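Local coordinates for capsid fiber protein (Bacillus phage phi29, PDB 6QYY) that forms the fibers that decorate the phage head, here represented by the N-terminal base of the trimeric fiber, which probably attaches to the capsid, at residues Ala20-Gln23 against Ile28-Ser31; Pro39-Val44 against Asn56-Ala61. All blocks are in the same frame, centred on the assembly; numbering follows the deposited sequence.

Contact 1: Ala20-Gln23 against Ile28-Ser31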
loop_
_atom_site.group_PDB
_atom_site.type_symbol
_atom_site.label_atom_id
_atom_site.label_comp_id
_atom_site.label_asym_id
_atom_site.label_seq_id
_atom_site.Cartn_x
_atom_site.Cartn_y
_atom_site.Cartn_z
ATOM N N ALA A 20 -4.548 -12.087 -11.807
ATOM C CA ALA A 20 -3.952 -13.041 -10.883
ATOM C C ALA A 20 -2.596 -13.483 -11.426
ATOM O O ALA A 20 -2.470 -13.813 -12.612
ATOM C CB ALA A 20 -4.859 -14.264 -10.693
ATOM N N TYR A 21 -1.594 -13.519 -10.558
ATOM C CA TYR A 21 -0.305 -14.070 -10.936
ATOM C C TYR A 21 -0.271 -15.547 -10.572
ATOM O O TYR A 21 -0.760 -15.944 -9.511
ATOM C CB TYR A 21 0.824 -13.333 -10.226
ATOM C CG TYR A 21 0.944 -11.880 -10.578
ATOM C CD1 TYR A 21 0.369 -11.369 -11.737
ATOM C CD2 TYR A 21 1.628 -11.005 -9.737
ATOM C CE1 TYR A 21 0.507 -10.007 -12.066
ATOM C CE2 TYR A 21 1.773 -9.668 -10.062
ATOM C CZ TYR A 21 1.211 -9.171 -11.212
ATOM O OH TYR A 21 1.370 -7.837 -11.511
ATOM N N SER A 22 0.320 -16.358 -11.445
ATOM C CA SER A 22 0.374 -17.785 -11.161
ATOM C C SER A 22 1.692 -18.350 -11.659
ATOM O O SER A 22 2.375 -17.760 -12.503
ATOM C CB SER A 22 -0.815 -18.536 -11.776
ATOM O OG SER A 22 -0.669 -18.637 -13.177
ATOM N N GLN A 23 2.034 -19.508 -11.109
ATOM C CA GLN A 23 3.267 -20.208 -11.435
ATOM C C GLN A 23 3.122 -20.889 -12.791
ATOM O O GLN A 23 2.276 -21.770 -12.957
ATOM C CB GLN A 23 3.568 -21.235 -10.341
ATOM C CG GLN A 23 4.850 -22.022 -10.513
ATOM C CD GLN A 23 6.074 -21.137 -10.620
ATOM O OE1 GLN A 23 7.036 -21.481 -11.299
ATOM N NE2 GLN A 23 6.049 -19.996 -9.938
ATOM N N ILE A 28 6.277 -16.388 -14.682
ATOM C CA ILE A 28 4.997 -16.046 -14.077
ATOM C C ILE A 28 3.966 -15.971 -15.178
ATOM O O ILE A 28 4.224 -15.408 -16.246
ATOM C CB ILE A 28 5.068 -14.708 -13.315
ATOM C CG1 ILE A 28 5.841 -14.862 -12.021
ATOM C CG2 ILE A 28 3.668 -14.210 -12.963
ATOM C CD1 ILE A 28 5.204 -15.835 -11.011
ATOM N N GLU A 29 2.802 -16.556 -14.940
ATOM C CA GLU A 29 1.697 -16.422 -15.870
ATOM C C GLU A 29 0.661 -15.466 -15.292
ATOM O O GLU A 29 0.501 -15.364 -14.074
ATOM C CB GLU A 29 1.096 -17.795 -16.204
ATOM C CG GLU A 29 2.118 -18.690 -16.903
ATOM C CD GLU A 29 1.530 -19.970 -17.478
ATOM O OE1 GLU A 29 2.065 -20.471 -18.496
ATOM O OE2 GLU A 29 0.545 -20.484 -16.906
ATOM N N ILE A 30 0.014 -14.709 -16.169
ATOM C CA ILE A 30 -1.074 -13.833 -15.766
ATOM C C ILE A 30 -2.361 -14.320 -16.414
ATOM O O ILE A 30 -2.360 -14.955 -17.478
ATOM C CB ILE A 30 -0.809 -12.358 -16.137
ATOM C CG1 ILE A 30 -0.607 -12.217 -17.640
ATOM C CG2 ILE A 30 0.390 -11.783 -15.355
ATOM C CD1 ILE A 30 -0.609 -10.749 -18.114
ATOM N N SER A 31 -3.467 -14.011 -15.758
ATOM C CA SER A 31 -4.800 -14.290 -16.273
ATOM C C SER A 31 -5.745 -13.416 -15.470
ATOM O O SER A 31 -5.357 -12.832 -14.455
ATOM C CB SER A 31 -5.164 -15.779 -16.160
ATOM O OG SER A 31 -5.009 -16.244 -14.835
HETATM O O HOH W 1 -2.596 -16.410 -13.513
#
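Ser22 and Glu29 exchange two backbone hydrogen bonds, Glu29 N to Ser22 O at 2.8 Å and Ser22 N to Glu29 O at the same length, and so form the hydrogen-bonded pair near the turn end of a beta hairpin made by strands 18-23 and 28-32. Two residues back toward the open end, Ala20 N reaches Ser31 O at 2.9 Å in a nearly straight bond (173° at the hydrogen); the return bond from Ser31 N to Ala20 O is weak. The two strands run antiparallel with a marked twist, 143° between their directions. On the face that carries Ala20, Ser22, Glu29 and Ser31, one water bridges the two strands: it donates to Ala20 O and is also hydrogen-bonded to Ser22 OG and Ser31 OG. The other face is apolar and buried. There Tyr21 and Ile30, a non-hydrogen-bonded pair, run alongside each other; Tyr21 packs on Val55 and Met57 of strand 52-57, and Ile30 on Thr53 of that strand and on Ala7 of the adjacent strand 3-9; Phe5 meets the Tyr21 ring edge-to-face. With CG1 of Ile30 set between its backbone N and carbonyl carbon (chi1 59°), the CG2 branch is left to meet the tyrosine. Ile28 CG2 lies near Tyr21 CB, whereas Ile30 CG2 approaches the ring obliquely, 3.6 Å from Tyr21 CD1.

Contact 2: Pro39-Val44 against Asn56-Ala61. With SO4 (sulfate ion), chain G.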
loop_
_atom_site.group_PDB
_atom_site.type_symbol
_atom_site.label_atom_id
_atom_site.label_comp_id
_atom_site.label_asym_id
_atom_site.label_seq_id
_atom_site.Cartn_x
_atom_site.Cartn_y
_atom_site.Cartn_z
ATOM N N PRO A 39 -7.516 -9.634 -6.205
ATOM C CA PRO A 39 -6.586 -9.632 -7.334
ATOM C C PRO A 39 -5.164 -9.362 -6.877
ATOM O O PRO A 39 -4.914 -8.797 -5.807
ATOM C CB PRO A 39 -7.102 -8.488 -8.215
ATOM C CG PRO A 39 -7.739 -7.549 -7.250
ATOM C CD PRO A 39 -8.386 -8.446 -6.203
ATOM N N ASP A 40 -4.222 -9.787 -7.713
ATOM C CA ASP A 40 -2.814 -9.474 -7.496
ATOM C C ASP A 40 -2.430 -8.130 -8.108
ATOM O O ASP A 40 -1.651 -7.375 -7.512
ATOM C CB ASP A 40 -1.932 -10.584 -8.070
ATOM C CG ASP A 40 -2.132 -11.912 -7.360
ATOM O OD1 ASP A 40 -2.257 -11.914 -6.106
ATOM O OD2 ASP A 40 -2.170 -12.961 -8.046
ATOM N N TYR A 41 -2.965 -7.813 -9.282
ATOM C CA TYR A 41 -2.696 -6.528 -9.916
ATOM C C TYR A 41 -3.805 -6.275 -10.936
ATOM O O TYR A 41 -4.882 -6.875 -10.850
ATOM C CB TYR A 41 -1.274 -6.489 -10.514
ATOM C CG TYR A 41 -0.774 -5.043 -10.655
ATOM C CD1 TYR A 41 -0.686 -4.213 -9.535
ATOM C CD2 TYR A 41 -0.446 -4.507 -11.896
ATOM C CE1 TYR A 41 -0.271 -2.880 -9.654
ATOM C CE2 TYR A 41 -0.029 -3.176 -12.026
ATOM C CZ TYR A 41 0.052 -2.370 -10.901
ATOM O OH TYR A 41 0.466 -1.052 -11.019
ATOM N N VAL A 42 -3.551 -5.376 -11.889
ATOM C CA VAL A 42 -4.531 -4.952 -12.881
ATOM C C VAL A 42 -3.822 -4.769 -14.220
ATOM O O VAL A 42 -2.658 -4.357 -14.282
ATOM C CB VAL A 42 -5.257 -3.656 -12.446
ATOM C CG1 VAL A 42 -4.255 -2.503 -12.276
ATOM C CG2 VAL A 42 -6.366 -3.284 -13.427
ATOM N N ALA A 43 -4.514 -5.100 -15.306
ATOM C CA ALA A 43 -3.922 -4.984 -16.632
ATOM C C ALA A 43 -4.195 -3.595 -17.183
ATOM O O ALA A 43 -5.251 -3.008 -16.948
ATOM C CB ALA A 43 -4.472 -6.045 -17.603
ATOM N N VAL A 44 -3.229 -3.052 -17.908
ATOM C CA VAL A 44 -3.481 -1.832 -18.664
ATOM C C VAL A 44 -3.353 -2.047 -20.155
ATOM O O VAL A 44 -3.436 -1.080 -20.921
ATOM C CB VAL A 44 -2.581 -0.670 -18.209
ATOM C CG1 VAL A 44 -2.820 -0.389 -16.734
ATOM C CG2 VAL A 44 -1.122 -1.005 -18.494
ATOM N N ASN A 56 4.015 -3.747 -15.964
ATOM C CA ASN A 56 4.586 -2.586 -15.294
ATOM C C ASN A 56 3.755 -2.273 -14.056
ATOM O O ASN A 56 2.570 -1.946 -14.164
ATOM C CB ASN A 56 4.631 -1.378 -16.233
ATOM C CG ASN A 56 5.470 -1.644 -17.477
ATOM O OD1 ASN A 56 6.566 -2.201 -17.396
ATOM N ND2 ASN A 56 4.946 -1.265 -18.631
ATOM N N MET A 57 4.369 -2.373 -12.884
ATOM C CA MET A 57 3.641 -2.127 -11.656
ATOM C C MET A 57 4.059 -0.790 -11.055
ATOM O O MET A 57 5.245 -0.436 -11.046
ATOM C CB MET A 57 3.810 -3.279 -10.650
ATOM C CG MET A 57 3.196 -4.592 -11.114
ATOM S SD MET A 57 3.624 -5.969 -10.086
ATOM C CE MET A 57 2.611 -5.487 -8.687
ATOM N N TYR A 58 3.057 -0.051 -10.588
ATOM C CA TYR A 58 3.135 1.319 -10.104
ATOM C C TYR A 58 2.692 1.400 -8.649
ATOM O O TYR A 58 2.020 0.491 -8.147
ATOM C CB TYR A 58 2.238 2.226 -10.963
ATOM C CG TYR A 58 2.836 2.472 -12.329
ATOM C CD1 TYR A 58 3.788 3.466 -12.510
ATOM C CD2 TYR A 58 2.485 1.682 -13.424
ATOM C CE1 TYR A 58 4.370 3.696 -13.752
ATOM C CE2 TYR A 58 3.064 1.908 -14.688
ATOM C CZ TYR A 58 4.005 2.917 -14.834
ATOM O OH TYR A 58 4.598 3.171 -16.058
ATOM N N PRO A 59 3.057 2.473 -7.938
ATOM C CA PRO A 59 2.595 2.643 -6.553
ATOM C C PRO A 59 1.079 2.563 -6.445
ATOM O O PRO A 59 0.346 2.972 -7.347
ATOM C CB PRO A 59 3.116 4.036 -6.172
ATOM C CG PRO A 59 4.367 4.197 -7.011
ATOM C CD PRO A 59 4.021 3.521 -8.335
ATOM N N LEU A 60 0.617 2.001 -5.331
ATOM C CA LEU A 60 -0.794 1.680 -5.143
ATOM C C LEU A 60 -1.543 2.861 -4.540
ATOM O O LEU A 60 -1.212 3.327 -3.441
ATOM C CB LEU A 60 -0.943 0.462 -4.237
ATOM C CG LEU A 60 -0.166 -0.788 -4.668
ATOM C CD1 LEU A 60 -0.150 -1.801 -3.521
ATOM C CD2 LEU A 60 -0.801 -1.386 -5.927
ATOM N N ALA A 61 -2.564 3.329 -5.240
ATOM C CA ALA A 61 -3.564 4.176 -4.607
ATOM C C ALA A 61 -4.910 3.871 -5.249
ATOM O O ALA A 61 -5.800 3.312 -4.600
ATOM C CB ALA A 61 -3.208 5.658 -4.731
HETATM S S SO4 G . -0.408 -5.572 -18.374
HETATM O O1 SO4 G . -0.436 -5.720 -16.901
HETATM O O2 SO4 G . 0.944 -5.122 -18.770
HETATM O O3 SO4 G . -0.702 -6.874 -19.024
HETATM O O4 SO4 G . -1.419 -4.569 -18.780
HETATM O O HOH W 2 -0.970 0.566 -9.073
#
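The phenol oxygen of Tyr41 accepts a hydrogen bond from a main-chain amide: Tyr58 N points at Tyr41 OH over 2.8 Å, with 163° at the hydrogen, so a side chain joins the two segments where their backbones stay well apart. A water bound to the same oxygen also reaches Tyr58 O, to which it probably donates, giving the hydroxyl a second link to this residue. CG of Tyr41 is swung anti to the backbone N (chi1 -157°), which carries the ring across to Met57. The methionine chain runs counter to the tyrosine side chain, across its face, and Met57 CG sits over the centre of the ring in a CH-pi contact, 3.7 Å from the centroid. The bend at chi3 (72°) brings the methionine's CE back over the same face, 3.6 Å from Tyr41 CD1, while SD stands higher above it in a Met-aromatic contact. Val42 CG1 lies over the opposite face toward its rim, and Leu60 CD2 comes to the ring edge near Tyr41 CE1. Beyond the Tyr41 ring, a sulfate, probably from the crystallisation liquor, is bound by Val44 N and Lys45 N. Strand 41-42 flanks strand 18-23, where Asp40 and Tyr41 both face Leu19 in a classic beta bulge; strand 52-57 borders strand 3-9 at the other end of the sheet's strand order, and Trp63 of strand 62-66 meets the Tyr41 ring edge-to-face.

Overall arrangement
Contact 1 and contact 2 lie in series along the chain, their centres about 13 Å apart, and meet through Tyr21 and Asp40. Asp40 OD2 takes a probable hydrogen bond from Tyr21 N at 2.6 Å, on the edge of strand 18-23 turned away from its hairpin partner. The phenol of Tyr21 extends from contact 1 into contact 2, where its OH packs 3.3 Å from Met57 SD and also touches Tyr41 CB. Contact 1 pairs neighbouring strands of one mixed sheet, while contact 2 links its two outermost strands through side chains. The sulfate held at contact 2 also lies about 4 Å from the Ile30 side chain, and both contacts pack on the second subunit of the trimer.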